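Local coordinates for flagellar motor switch protein FliG (Aquifex aeolicus, PDB 3HJL), which probably forms part of the rotor-mounted switch complex at the base of the flagellar basal body, which contacts motor components that set the direction of rotation, at residues Ser10-Ala15 / Phe43-Asp48; Asn59-Leu64 / Glu83-Val88; Glu112-Asp117 / Ser138-Lys143; Glu198-Ala203 / Arg234-Thr239; Leu217-Ile222 / Leu228-Ile233. One frame throughout, in Å; residues are numbered along the deposited sequence.

Interaction 1 (Ser10-Ala15 / Phe43-Asp48); sequences SKAQKA and FALAKD
The isobutyl group of Leu45 overlaps the methyl of Ala12, with Leu45 CD1 lying 3.6 Å from Ala12 CB. The same CD1 also rests near the Ala12 backbone, 3.7 Å from Ala12 O, so one branch of the leucine covers both the side chain and the carbonyl of this alanine. The other branch faces Gln13, where Leu45 CD2 comes only to 4.5 Å from Gln13 CG, a looser approach. In Leu45, CG stands anti to the carbonyl carbon (chi1 -74°), which carries both methyls across to helix 7-21. The small alanine is matched by close backbones, the CA atoms of Gln13 and Leu45 being 5.9 Å apart.

Beside this apolar patch the two helices are joined by a water. Gln13 extends past Leu45 CD2 and donates a hydrogen bond from NE2 to the water at 2.8 Å; the water in turn donates to Leu45 O, 2.7 Å away. The relay thus links a side-chain amide on one helix to a carbonyl in the last turn of the other, and it fixes which end of the Gln13 amide faces helix 36-47.

The contact is a surface one within the all-helical N-terminal domain of FliG. Leu45 further touches Leu9 and Ala16, one turn to each side of Ala12 and Gln13, while Ala46 and Phe43 of helix 36-47 pack on Leu20 and Leu19. Elsewhere on helix 7-21, Lys14 forms salt bridges with Glu63 and Glu67 of helix 54-70, placing helix 7-21 in touch with both of these helices.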
# COMPACT_ATOMS: atom_id res chain seq x y z
N SER A 10 -1.27 -47.91 -4.62
CA SER A 10 -2.11 -46.76 -4.96
C SER A 10 -3.56 -47.16 -5.25
O SER A 10 -4.48 -46.38 -4.96
CB SER A 10 -1.55 -45.97 -6.13
OG SER A 10 -2.27 -44.73 -6.26
N LYS A 11 -3.76 -48.32 -5.89
CA LYS A 11 -5.11 -48.86 -6.08
C LYS A 11 -5.76 -49.12 -4.71
O LYS A 11 -6.90 -48.72 -4.48
CB LYS A 11 -5.09 -50.13 -6.91
CG LYS A 11 -4.68 -49.91 -8.37
CD LYS A 11 -4.29 -51.22 -9.06
CE LYS A 11 -3.66 -50.96 -10.44
NZ LYS A 11 -3.18 -52.22 -11.10
N ALA A 12 -5.00 -49.71 -3.78
CA ALA A 12 -5.47 -49.91 -2.39
C ALA A 12 -5.74 -48.58 -1.69
O ALA A 12 -6.69 -48.48 -0.92
CB ALA A 12 -4.46 -50.72 -1.60
N GLN A 13 -4.89 -47.59 -1.94
CA GLN A 13 -5.09 -46.24 -1.38
C GLN A 13 -6.34 -45.55 -1.93
O GLN A 13 -7.05 -44.86 -1.18
CB GLN A 13 -3.84 -45.36 -1.60
CG GLN A 13 -2.70 -45.66 -0.61
CD GLN A 13 -1.35 -45.04 -1.01
OE1 GLN A 13 -1.08 -44.78 -2.19
NE2 GLN A 13 -0.49 -44.84 -0.02
N LYS A 14 -6.62 -45.73 -3.22
CA LYS A 14 -7.87 -45.25 -3.82
C LYS A 14 -9.07 -45.91 -3.15
O LYS A 14 -10.02 -45.23 -2.79
CB LYS A 14 -7.92 -45.54 -5.33
CG LYS A 14 -7.19 -44.55 -6.19
CD LYS A 14 -7.42 -44.85 -7.67
CE LYS A 14 -6.92 -43.72 -8.55
NZ LYS A 14 -7.31 -43.93 -9.98
N ALA A 15 -9.04 -47.24 -3.05
CA ALA A 15 -10.09 -48.00 -2.34
C ALA A 15 -10.33 -47.44 -0.92
O ALA A 15 -11.48 -47.28 -0.51
CB ALA A 15 -9.72 -49.46 -2.27
N PHE A 43 -8.50 -48.79 6.64
CA PHE A 43 -8.33 -47.64 7.56
C PHE A 43 -6.85 -47.28 7.74
O PHE A 43 -6.50 -46.10 7.72
CB PHE A 43 -8.98 -47.88 8.94
CG PHE A 43 -10.49 -48.08 8.90
CD1 PHE A 43 -11.32 -47.24 8.15
CD2 PHE A 43 -11.09 -49.04 9.71
CE1 PHE A 43 -12.70 -47.41 8.14
CE2 PHE A 43 -12.47 -49.23 9.70
CZ PHE A 43 -13.28 -48.41 8.92
N ALA A 44 -6.00 -48.30 7.89
CA ALA A 44 -4.55 -48.07 8.03
C ALA A 44 -3.96 -47.44 6.76
O ALA A 44 -3.09 -46.58 6.84
CB ALA A 44 -3.83 -49.36 8.40
N LEU A 45 -4.47 -47.86 5.60
CA LEU A 45 -4.08 -47.24 4.32
C LEU A 45 -4.42 -45.74 4.27
O LEU A 45 -3.59 -44.94 3.83
CB LEU A 45 -4.74 -47.97 3.13
CG LEU A 45 -4.15 -49.34 2.78
CD1 LEU A 45 -5.11 -50.14 1.94
CD2 LEU A 45 -2.81 -49.20 2.09
N ALA A 46 -5.63 -45.37 4.70
CA ALA A 46 -6.07 -43.97 4.69
C ALA A 46 -5.25 -43.13 5.66
O ALA A 46 -4.79 -42.04 5.31
CB ALA A 46 -7.55 -43.87 5.01
N LYS A 47 -5.06 -43.65 6.88
CA LYS A 47 -4.27 -43.00 7.92
C LYS A 47 -2.81 -42.77 7.51
O LYS A 47 -2.21 -41.76 7.89
CB LYS A 47 -4.31 -43.83 9.22
CG LYS A 47 -3.69 -43.13 10.43
CD LYS A 47 -3.76 -43.98 11.69
CE LYS A 47 -3.11 -43.24 12.88
NZ LYS A 47 -2.99 -44.10 14.09
N ASP A 48 -2.24 -43.70 6.74
CA ASP A 48 -0.84 -43.62 6.33
C ASP A 48 -0.64 -42.93 4.96
O ASP A 48 0.45 -43.00 4.39
CB ASP A 48 -0.26 -45.05 6.32
CG ASP A 48 1.26 -45.08 6.39
OD1 ASP A 48 1.83 -44.45 7.30
OD2 ASP A 48 1.87 -45.76 5.54
O HOH W 1 -1.22 -45.47 2.59

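Interaction 2 (Asn59-Leu64 / Glu83-Val88)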
# COMPACT_ATOMS: atom_id res chain seq x y z
N ASN A 59 -7.71 -32.59 -8.46
CA ASN A 59 -7.51 -33.38 -9.67
C ASN A 59 -7.68 -34.88 -9.40
O ASN A 59 -8.26 -35.59 -10.21
CB ASN A 59 -6.13 -33.10 -10.29
CG ASN A 59 -5.99 -31.67 -10.81
OD1 ASN A 59 -6.95 -31.05 -11.26
ND2 ASN A 59 -4.77 -31.16 -10.76
N ILE A 60 -7.15 -35.35 -8.26
CA ILE A 60 -7.38 -36.73 -7.79
C ILE A 60 -8.87 -37.01 -7.54
O ILE A 60 -9.38 -38.06 -7.91
CB ILE A 60 -6.63 -37.01 -6.45
CG1 ILE A 60 -5.11 -37.09 -6.68
CG2 ILE A 60 -7.10 -38.32 -5.81
CD1 ILE A 60 -4.30 -37.03 -5.39
N ALA A 61 -9.55 -36.05 -6.89
CA ALA A 61 -10.97 -36.15 -6.56
C ALA A 61 -11.83 -36.24 -7.82
O ALA A 61 -12.74 -37.05 -7.89
CB ALA A 61 -11.41 -34.94 -5.71
N GLU A 62 -11.53 -35.37 -8.78
CA GLU A 62 -12.23 -35.33 -10.05
C GLU A 62 -11.94 -36.53 -10.95
O GLU A 62 -12.79 -36.92 -11.76
CB GLU A 62 -11.91 -34.03 -10.79
CG GLU A 62 -12.58 -32.81 -10.15
CD GLU A 62 -12.12 -31.50 -10.74
OE1 GLU A 62 -11.28 -31.51 -11.67
OE2 GLU A 62 -12.59 -30.45 -10.26
N GLU A 63 -10.74 -37.10 -10.83
CA GLU A 63 -10.41 -38.34 -11.53
C GLU A 63 -11.24 -39.46 -10.92
O GLU A 63 -11.96 -40.14 -11.65
CB GLU A 63 -8.92 -38.67 -11.43
CG GLU A 63 -8.48 -39.75 -12.44
CD GLU A 63 -7.30 -40.58 -11.96
OE1 GLU A 63 -7.41 -41.22 -10.88
OE2 GLU A 63 -6.29 -40.64 -12.70
N LEU A 64 -11.14 -39.63 -9.60
CA LEU A 64 -11.93 -40.64 -8.85
C LEU A 64 -13.42 -40.56 -9.11
O LEU A 64 -14.08 -41.59 -9.23
CB LEU A 64 -11.72 -40.51 -7.32
CG LEU A 64 -10.63 -41.29 -6.60
CD1 LEU A 64 -10.59 -40.89 -5.12
CD2 LEU A 64 -10.87 -42.79 -6.73
N GLU A 83 -15.08 -32.77 -1.14
CA GLU A 83 -14.72 -32.28 0.20
C GLU A 83 -14.33 -33.42 1.13
O GLU A 83 -13.40 -33.28 1.91
CB GLU A 83 -15.89 -31.47 0.83
CG GLU A 83 -15.54 -30.74 2.15
CD GLU A 83 -16.76 -30.10 2.84
OE1 GLU A 83 -16.65 -29.73 4.03
OE2 GLU A 83 -17.83 -29.96 2.20
N ASN A 84 -15.04 -34.55 1.05
CA ASN A 84 -14.71 -35.73 1.86
C ASN A 84 -13.32 -36.29 1.54
O ASN A 84 -12.61 -36.69 2.46
CB ASN A 84 -15.77 -36.83 1.70
CG ASN A 84 -17.12 -36.45 2.31
OD1 ASN A 84 -17.27 -35.40 2.93
ND2 ASN A 84 -18.11 -37.29 2.09
N ILE A 85 -12.95 -36.31 0.26
CA ILE A 85 -11.59 -36.70 -0.15
C ILE A 85 -10.55 -35.70 0.39
O ILE A 85 -9.46 -36.11 0.79
CB ILE A 85 -11.44 -36.81 -1.70
CG1 ILE A 85 -12.30 -37.94 -2.26
CG2 ILE A 85 -9.97 -37.09 -2.10
CD1 ILE A 85 -12.33 -37.96 -3.74
N LYS A 86 -10.91 -34.41 0.44
CA LYS A 86 -10.02 -33.38 1.03
C LYS A 86 -9.81 -33.52 2.54
O LYS A 86 -8.81 -33.01 3.06
CB LYS A 86 -10.49 -31.96 0.68
CG LYS A 86 -10.21 -31.56 -0.76
CD LYS A 86 -10.54 -30.11 -1.03
CE LYS A 86 -9.95 -29.65 -2.35
NZ LYS A 86 -10.34 -28.25 -2.70
N LYS A 87 -10.73 -34.19 3.24
CA LYS A 87 -10.56 -34.47 4.68
C LYS A 87 -9.66 -35.69 4.91
O LYS A 87 -8.89 -35.73 5.87
CB LYS A 87 -11.91 -34.72 5.38
CG LYS A 87 -13.01 -33.65 5.18
CD LYS A 87 -12.51 -32.20 5.18
CE LYS A 87 -11.91 -31.78 6.53
NZ LYS A 87 -11.57 -30.32 6.56
N VAL A 88 -9.76 -36.67 4.02
CA VAL A 88 -9.00 -37.91 4.12
C VAL A 88 -7.51 -37.68 3.83
O VAL A 88 -6.65 -38.03 4.64
CB VAL A 88 -9.54 -38.97 3.12
CG1 VAL A 88 -8.71 -40.25 3.18
CG2 VAL A 88 -11.01 -39.27 3.41
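Ile85 pushes its CD1 methyl into helix 54-70 between Ala61 and Leu64, and this single methyl makes the tight part of the contact. Ile85 CD1 reaches the backbone at Ala61 CA, 3.6 Å away, and lies 3.7 Å from Ala61 CB. Leu64 closes over it from one turn further along, Leu64 CD1 meeting Ile85 CD1 at 3.7 Å with the two side chains inclined to each other. The CG1 branch of Ile85 is stretched out (chi2 172°), which lets the terminal methyl lead; since Ala61 is so small, that methyl can touch the helix backbone itself. The CA atoms of Ala61 and Ile85 are 6.5 Å apart.

This is apolar helix-helix packing inside the helical N-terminal domain of FliG, and helix 7-21 completes the core: Val17 and Ser21 touch Ile85, and Leu18 touches Leu64. Ile57, a turn before Ala61, adds to the apolar surround of Ile85.

Toward solvent the contact is much looser. The side chain of Ile60 comes no nearer than 4.8 Å to segment 83-88. The Lys86 side chain stays 6.1 Å or more from segment 59-64 and instead forms a salt bridge with Glu58, which precedes that segment on helix 54-70.

Interaction 3 (Glu112-Asp117 / Ser138-Lys143)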
# COMPACT_ATOMS: atom_id res chain seq x y z
N GLU A 112 -0.60 -4.25 16.90
CA GLU A 112 -0.46 -2.82 16.60
C GLU A 112 -1.72 -2.04 16.98
O GLU A 112 -1.63 -0.88 17.39
CB GLU A 112 -0.14 -2.60 15.13
CG GLU A 112 1.22 -3.10 14.70
CD GLU A 112 2.38 -2.35 15.37
OE1 GLU A 112 2.36 -1.09 15.41
OE2 GLU A 112 3.30 -3.04 15.85
N ILE A 113 -2.88 -2.67 16.78
CA ILE A 113 -4.18 -2.12 17.20
C ILE A 113 -4.26 -1.99 18.73
O ILE A 113 -4.83 -1.04 19.26
CB ILE A 113 -5.37 -3.05 16.71
CG1 ILE A 113 -5.62 -2.89 15.21
CG2 ILE A 113 -6.65 -2.74 17.45
CD1 ILE A 113 -6.23 -1.52 14.83
N GLU A 114 -3.69 -2.98 19.42
CA GLU A 114 -3.66 -3.04 20.88
C GLU A 114 -2.82 -1.89 21.48
O GLU A 114 -3.05 -1.48 22.61
CB GLU A 114 -3.08 -4.39 21.35
CG GLU A 114 -3.91 -5.14 22.40
CD GLU A 114 -5.08 -5.88 21.79
OE1 GLU A 114 -5.51 -5.51 20.69
OE2 GLU A 114 -5.61 -6.81 22.44
N LYS A 115 -1.83 -1.41 20.73
CA LYS A 115 -1.03 -0.26 21.16
C LYS A 115 -1.78 1.07 21.06
O LYS A 115 -1.41 2.03 21.74
CB LYS A 115 0.23 -0.16 20.32
CG LYS A 115 1.21 -1.30 20.53
CD LYS A 115 2.37 -1.19 19.56
CE LYS A 115 3.15 -2.48 19.45
NZ LYS A 115 4.21 -2.33 18.41
N VAL A 116 -2.82 1.14 20.24
CA VAL A 116 -3.52 2.39 19.99
C VAL A 116 -4.46 2.73 21.15
O VAL A 116 -5.09 1.85 21.69
CB VAL A 116 -4.32 2.34 18.66
CG1 VAL A 116 -4.97 3.69 18.37
CG2 VAL A 116 -3.40 1.94 17.50
N ASP A 117 -4.48 3.99 21.55
CA ASP A 117 -5.34 4.47 22.63
C ASP A 117 -6.81 4.09 22.32
O ASP A 117 -7.32 4.38 21.25
CB ASP A 117 -5.20 5.98 22.75
CG ASP A 117 -5.85 6.54 23.98
OD1 ASP A 117 -5.10 7.03 24.84
OD2 ASP A 117 -7.10 6.49 24.10
N SER A 138 -14.44 -8.94 18.89
CA SER A 138 -14.34 -10.39 19.15
C SER A 138 -12.90 -10.92 19.08
O SER A 138 -12.58 -11.90 19.74
CB SER A 138 -15.19 -11.20 18.16
OG SER A 138 -14.53 -11.37 16.90
N GLN A 139 -12.04 -10.27 18.29
CA GLN A 139 -10.64 -10.68 18.10
C GLN A 139 -9.63 -9.99 19.00
O GLN A 139 -8.45 -10.33 18.95
CB GLN A 139 -10.24 -10.44 16.63
CG GLN A 139 -11.05 -11.24 15.62
CD GLN A 139 -10.99 -12.71 15.88
OE1 GLN A 139 -9.98 -13.37 15.61
NE2 GLN A 139 -12.06 -13.24 16.45
N LEU A 140 -10.07 -9.02 19.82
CA LEU A 140 -9.17 -8.29 20.71
C LEU A 140 -9.13 -8.95 22.09
O LEU A 140 -9.95 -9.81 22.38
CB LEU A 140 -9.61 -6.84 20.85
CG LEU A 140 -9.64 -5.97 19.60
CD1 LEU A 140 -10.16 -4.58 19.96
CD2 LEU A 140 -8.28 -5.90 18.93
N SER A 141 -8.18 -8.52 22.92
CA SER A 141 -8.08 -9.04 24.28
C SER A 141 -9.27 -8.47 25.07
O SER A 141 -9.70 -7.35 24.79
CB SER A 141 -6.75 -8.63 24.93
OG SER A 141 -6.72 -7.27 25.29
N PRO A 142 -9.84 -9.26 26.01
CA PRO A 142 -10.99 -8.82 26.82
C PRO A 142 -10.86 -7.42 27.43
O PRO A 142 -11.86 -6.71 27.53
CB PRO A 142 -11.06 -9.86 27.93
CG PRO A 142 -10.45 -11.08 27.36
CD PRO A 142 -9.48 -10.67 26.29
N LYS A 143 -9.65 -7.05 27.86
CA LYS A 143 -9.43 -5.74 28.45
C LYS A 143 -9.43 -4.62 27.41
O LYS A 143 -9.90 -3.53 27.70
CB LYS A 143 -8.16 -5.70 29.31
CG LYS A 143 -7.95 -4.36 30.09
CD LYS A 143 -9.18 -3.95 30.97
CE LYS A 143 -9.03 -2.54 31.54
NZ LYS A 143 -10.34 -1.97 31.98
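Glu114 reaches across to Leu140 and Ser141 by a bent side chain. From CB, a chi1 of -130° places CG off the usual staggered positions; the chain then turns at CG, and this bend swings the carboxylate toward segment 138-143. CD comes to 4.1 Å from Ser141 OG. At the tip the two oxygens part company: Glu114 OE1 lies against a methyl, 3.3 Å from Leu140 CD2, whereas Glu114 OE2 takes two hydrogen bonds from one residue. Ser141 N donates to OE2 at 3.1 Å along the syn lone pair, with an N-H...O angle of 158°. Ser141 OG donates to the same OE2, also at 3.1 Å, but from the anti side and 32° out of the carboxylate plane.

The same Leu140 CD2 also meets Ile113 CG2 at 3.9 Å, the two side chains crossing at about a right angle. Ile113 is buried against helix 172-193, and Leu140 touches Ile148 of helix 142-150.

Replacing Glu114 by an alanine would probably leave both Ser141 N and Ser141 OG without this acceptor and take away the OE1 side of the cover on Leu140 CD2.

Ser141 is the N-cap of helix 142-150, its OG weakly accepting from Lys144 N. The Glu114 carboxylate therefore sits by the positive end of that helix, which is likely to favour its ionised form and probably adds an electrostatic component to the hydrogen bonds that join helix 93-114 to the start of helix 142-150.

Interaction 4 (Glu198-Ala203 / Arg234-Thr239)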
# COMPACT_ATOMS: atom_id res chain seq x y z
N GLU A 198 7.42 21.87 3.97
CA GLU A 198 8.06 21.64 2.68
C GLU A 198 9.51 21.27 2.92
O GLU A 198 10.41 22.12 2.88
CB GLU A 198 7.93 22.88 1.77
CG GLU A 198 8.35 22.62 0.32
CD GLU A 198 8.06 23.80 -0.60
OE1 GLU A 198 7.46 23.58 -1.66
OE2 GLU A 198 8.42 24.96 -0.25
N GLY A 199 9.73 19.99 3.20
CA GLY A 199 11.05 19.45 3.53
C GLY A 199 12.18 19.75 2.57
O GLY A 199 13.31 20.01 3.00
N THR A 200 11.90 19.70 1.27
CA THR A 200 12.89 20.06 0.24
C THR A 200 13.35 21.52 0.39
O THR A 200 14.54 21.82 0.22
CB THR A 200 12.34 19.84 -1.19
OG1 THR A 200 11.03 20.42 -1.30
CG2 THR A 200 12.24 18.36 -1.49
N ALA A 201 12.42 22.40 0.76
CA ALA A 201 12.72 23.82 0.99
C ALA A 201 13.54 24.02 2.26
O ALA A 201 14.53 24.75 2.25
CB ALA A 201 11.42 24.64 1.07
N VAL A 202 13.12 23.38 3.35
CA VAL A 202 13.84 23.45 4.63
C VAL A 202 15.28 22.92 4.48
O VAL A 202 16.24 23.57 4.91
CB VAL A 202 13.08 22.68 5.75
CG1 VAL A 202 13.90 22.65 7.04
CG2 VAL A 202 11.68 23.31 6.00
N ALA A 203 15.42 21.77 3.81
CA ALA A 203 16.73 21.18 3.51
C ALA A 203 17.60 22.11 2.64
O ALA A 203 18.81 22.21 2.84
CB ALA A 203 16.55 19.82 2.81
N ARG A 234 17.88 20.85 -5.01
CA ARG A 234 18.59 21.91 -5.75
C ARG A 234 17.65 22.94 -6.37
O ARG A 234 18.01 24.11 -6.46
CB ARG A 234 19.49 21.33 -6.85
CG ARG A 234 20.56 20.34 -6.39
CD ARG A 234 21.61 20.10 -7.47
NE ARG A 234 22.91 20.66 -7.09
CZ ARG A 234 23.90 19.98 -6.48
NH1 ARG A 234 23.81 18.67 -6.21
NH2 ARG A 234 25.02 20.62 -6.17
N GLU A 235 16.49 22.49 -6.84
CA GLU A 235 15.43 23.39 -7.33
C GLU A 235 15.02 24.42 -6.26
O GLU A 235 14.80 25.59 -6.57
CB GLU A 235 14.20 22.58 -7.76
CG GLU A 235 14.39 21.84 -9.09
CD GLU A 235 13.22 20.93 -9.46
OE1 GLU A 235 12.29 20.77 -8.63
OE2 GLU A 235 13.23 20.38 -10.58
N LYS A 236 14.95 23.99 -5.01
CA LYS A 236 14.62 24.88 -3.89
C LYS A 236 15.80 25.74 -3.42
O LYS A 236 15.56 26.76 -2.75
CB LYS A 236 14.08 24.06 -2.72
CG LYS A 236 12.81 23.26 -3.04
CD LYS A 236 11.64 24.15 -3.36
CE LYS A 236 10.36 23.36 -3.41
NZ LYS A 236 9.23 24.25 -3.76
N MET A 237 17.04 25.34 -3.73
CA MET A 237 18.25 26.11 -3.36
C MET A 237 18.39 27.42 -4.13
O MET A 237 18.97 28.38 -3.62
CB MET A 237 19.52 25.26 -3.50
CG MET A 237 19.68 24.18 -2.40
SD MET A 237 20.99 22.98 -2.74
CE MET A 237 22.44 24.04 -2.86
N PHE A 238 17.95 27.43 -5.39
CA PHE A 238 17.81 28.68 -6.14
C PHE A 238 16.45 28.72 -6.84
O PHE A 238 16.17 27.91 -7.77
CB PHE A 238 18.93 28.91 -7.17
CG PHE A 238 19.00 30.34 -7.66
CD1 PHE A 238 19.81 31.27 -7.02
CD2 PHE A 238 18.18 30.77 -8.70
CE1 PHE A 238 19.83 32.59 -7.42
CE2 PHE A 238 18.19 32.09 -9.11
CZ PHE A 238 19.02 33.01 -8.46
N THR A 239 15.63 29.69 -6.38
CA THR A 239 14.28 29.89 -6.88
C THR A 239 14.26 31.18 -7.69
O THR A 239 15.22 31.95 -7.68
CB THR A 239 13.25 29.95 -5.69
OG1 THR A 239 11.91 29.90 -6.20
CG2 THR A 239 13.42 31.22 -4.85
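The first turn of helix 199-209 lies close against the last turn of helix 227-237, the CA atoms of Ala201 and Lys236 being 5.3 Å apart. Lys236 carries most of the contact. Its CB lies 3.7 Å from Thr200 O and faces the backbone of Ala201. From there the chain bends at chi2 (-65°) and runs on extended, so that its methylenes are laid along the helix start instead of pointing out to solvent. Lys236 CG passes 3.8 Å from Thr200 OG1, and CE is similarly near to that oxygen; the threonine thus offers its CB and hydroxyl as a wall beside the aliphatic part of the lysine.

At the end of this path stands Glu198, the N-cap residue of helix 199-209. Its side chain is extended and meets the lysine at about a right angle. Lys236 NZ donates to Glu198 OE1 at 2.8 Å in a salt bridge. The ammonium approaches from above the carboxylate, 60° out of its plane, and favours one oxygen, since Glu198 OE2 is 3.7 Å from Lys236 NZ. Both charged residues are exposed, so water probably weakens the attraction.

Further along helix 199-209, Lys236 and Met237 touch Ala204, and Met237 O accepts from Asn208 ND2, so the pairing continues. Met237 also packs on Leu219 of helix 212-225. Helices 199-209 and 227-237 thus touch directly and both pack with helix 212-225, an all-helical packing in keeping with the armadillo motif described for this protein.

Interaction 5 (Leu217-Ile222 / Leu228-Ile233); sequences LILQSI and LLEERI
The Glu230 carboxylate has Leu219 O standing off OE2 on one side, tilted only moderately from the plane, while Arg234 NH1 lies over the opposite face. Leu219 O lies 3.1 Å from Glu230 OE2; as both are acceptors, this is a close approach without a bond. Arg234, one turn on in the same helix, forms a salt bridge with OE2 and probably offsets the unfavourable pairing. Beyond OE2, the Gln220 amide runs alongside, its plane turned 63° from the carboxylate and its NE2 4.1 Å from Glu230 OE2. Glu230 gets there by an extended chain whose CG stands opposite the backbone N (chi1 180°). With an alanine here, Arg234 NH1 would probably lose this charge mate and the side of Leu219 O would be uncovered.

Next to the polar group the packing is apolar. Leu219 CD2 meets Ile233 CG2 at 3.7 Å, and Ile222 CD1 lies 4.0 Å from Ile233 CD1, the isoleucines crossing at about a right angle. Ile222 CG2 rests on the backbone at Glu230 N, 3.8 Å away.

The two segments form a helical hairpin, their axes 8.8 Å apart and 141° from parallel. Leu207 of helix 199-209 packs on Ile218, Leu219 and Ile233, joining both arms of the hairpin.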
# COMPACT_ATOMS: atom_id res chain seq x y z
N LEU A 217 29.15 17.98 -0.80
CA LEU A 217 29.39 16.58 -0.42
C LEU A 217 28.12 15.87 0.06
O LEU A 217 27.94 14.69 -0.22
CB LEU A 217 30.51 16.46 0.64
CG LEU A 217 31.94 16.28 0.06
CD1 LEU A 217 32.32 17.37 -0.94
CD2 LEU A 217 32.96 16.19 1.18
N ILE A 218 27.24 16.60 0.75
CA ILE A 218 25.95 16.04 1.19
C ILE A 218 25.04 15.75 -0.01
O ILE A 218 24.49 14.66 -0.13
CB ILE A 218 25.20 16.99 2.16
CG1 ILE A 218 25.89 16.99 3.53
CG2 ILE A 218 23.75 16.55 2.34
CD1 ILE A 218 25.37 18.05 4.46
N LEU A 219 24.90 16.75 -0.89
CA LEU A 219 24.04 16.64 -2.07
C LEU A 219 24.48 15.52 -3.02
O LEU A 219 23.65 14.77 -3.52
CB LEU A 219 23.98 17.97 -2.82
CG LEU A 219 23.17 19.11 -2.18
CD1 LEU A 219 23.52 20.46 -2.83
CD2 LEU A 219 21.67 18.82 -2.30
N GLN A 220 25.80 15.42 -3.24
CA GLN A 220 26.38 14.38 -4.11
C GLN A 220 26.00 12.98 -3.63
O GLN A 220 25.57 12.15 -4.42
CB GLN A 220 27.91 14.51 -4.18
CG GLN A 220 28.56 13.85 -5.40
CD GLN A 220 28.43 14.66 -6.70
OE1 GLN A 220 29.02 14.30 -7.72
NE2 GLN A 220 27.67 15.76 -6.66
N SER A 221 26.17 12.74 -2.33
CA SER A 221 25.81 11.46 -1.70
C SER A 221 24.31 11.17 -1.79
O SER A 221 23.91 10.02 -1.99
CB SER A 221 26.26 11.46 -0.23
OG SER A 221 25.93 10.24 0.42
N ILE A 222 23.48 12.20 -1.61
CA ILE A 222 22.02 12.05 -1.75
C ILE A 222 21.66 11.70 -3.19
O ILE A 222 20.77 10.88 -3.41
CB ILE A 222 21.27 13.34 -1.32
CG1 ILE A 222 21.28 13.46 0.21
CG2 ILE A 222 19.82 13.31 -1.82
CD1 ILE A 222 20.61 14.70 0.74
N LEU A 228 16.72 11.82 -7.95
CA LEU A 228 15.50 12.61 -8.07
C LEU A 228 15.34 13.54 -6.86
O LEU A 228 14.90 14.67 -7.02
CB LEU A 228 14.27 11.69 -8.21
CG LEU A 228 13.02 12.28 -8.88
CD1 LEU A 228 12.15 11.17 -9.46
CD2 LEU A 228 12.21 13.15 -7.91
N LEU A 229 15.70 13.06 -5.66
CA LEU A 229 15.58 13.87 -4.43
C LEU A 229 16.61 15.00 -4.43
O LEU A 229 16.28 16.14 -4.09
CB LEU A 229 15.74 13.00 -3.16
CG LEU A 229 14.95 13.37 -1.88
CD1 LEU A 229 15.59 12.71 -0.64
CD2 LEU A 229 14.79 14.87 -1.65
N GLU A 230 17.85 14.68 -4.80
CA GLU A 230 18.92 15.68 -4.93
C GLU A 230 18.45 16.84 -5.79
O GLU A 230 18.60 17.99 -5.40
CB GLU A 230 20.16 15.05 -5.58
CG GLU A 230 21.35 16.02 -5.77
CD GLU A 230 22.38 15.51 -6.78
OE1 GLU A 230 21.98 15.12 -7.91
OE2 GLU A 230 23.58 15.58 -6.48
N GLU A 231 17.90 16.53 -6.96
CA GLU A 231 17.44 17.54 -7.90
C GLU A 231 16.30 18.39 -7.34
O GLU A 231 16.31 19.61 -7.52
CB GLU A 231 17.04 16.90 -9.23
CG GLU A 231 16.40 17.84 -10.28
CD GLU A 231 17.31 18.96 -10.78
OE1 GLU A 231 16.89 19.66 -11.73
OE2 GLU A 231 18.43 19.13 -10.27
N ARG A 232 15.34 17.76 -6.66
CA ARG A 232 14.24 18.50 -6.03
C ARG A 232 14.73 19.44 -4.93
O ARG A 232 14.17 20.52 -4.74
CB ARG A 232 13.16 17.54 -5.48
CG ARG A 232 12.36 16.87 -6.59
CD ARG A 232 11.18 16.04 -6.08
NE ARG A 232 11.52 15.19 -4.93
CZ ARG A 232 11.16 15.40 -3.65
NH1 ARG A 232 10.41 16.45 -3.28
NH2 ARG A 232 11.55 14.53 -2.72
N ILE A 233 15.80 19.05 -4.23
CA ILE A 233 16.45 19.92 -3.25
C ILE A 233 17.11 21.11 -3.94
O ILE A 233 16.91 22.25 -3.51
CB ILE A 233 17.50 19.17 -2.38
CG1 ILE A 233 16.83 18.13 -1.47
CG2 ILE A 233 18.27 20.15 -1.50
CD1 ILE A 233 17.81 17.14 -0.87

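Overall arrangement
The five contacts follow the elongated, all-helical chain in two clusters with one between. Interactions 1 and 2 share the N-terminal domain, their centres about 13 Å apart, and touch where Ala46 CB packs 4.2 Å from Val88 CG1. At the other end interactions 4 and 5, centres about 11 Å apart, both use helix 227-237; interaction 5 is nested within the loop closed by interaction 4, and Met237 SD packs 3.6 Å from Leu219 CD1. Interaction 3 stands alone, its centre about 40 Å from that of interaction 2 and about 42 Å from that of interaction 4. Centres of interactions 1 and 4 are about 73 Å apart. All five lie away from the EHPQR motif.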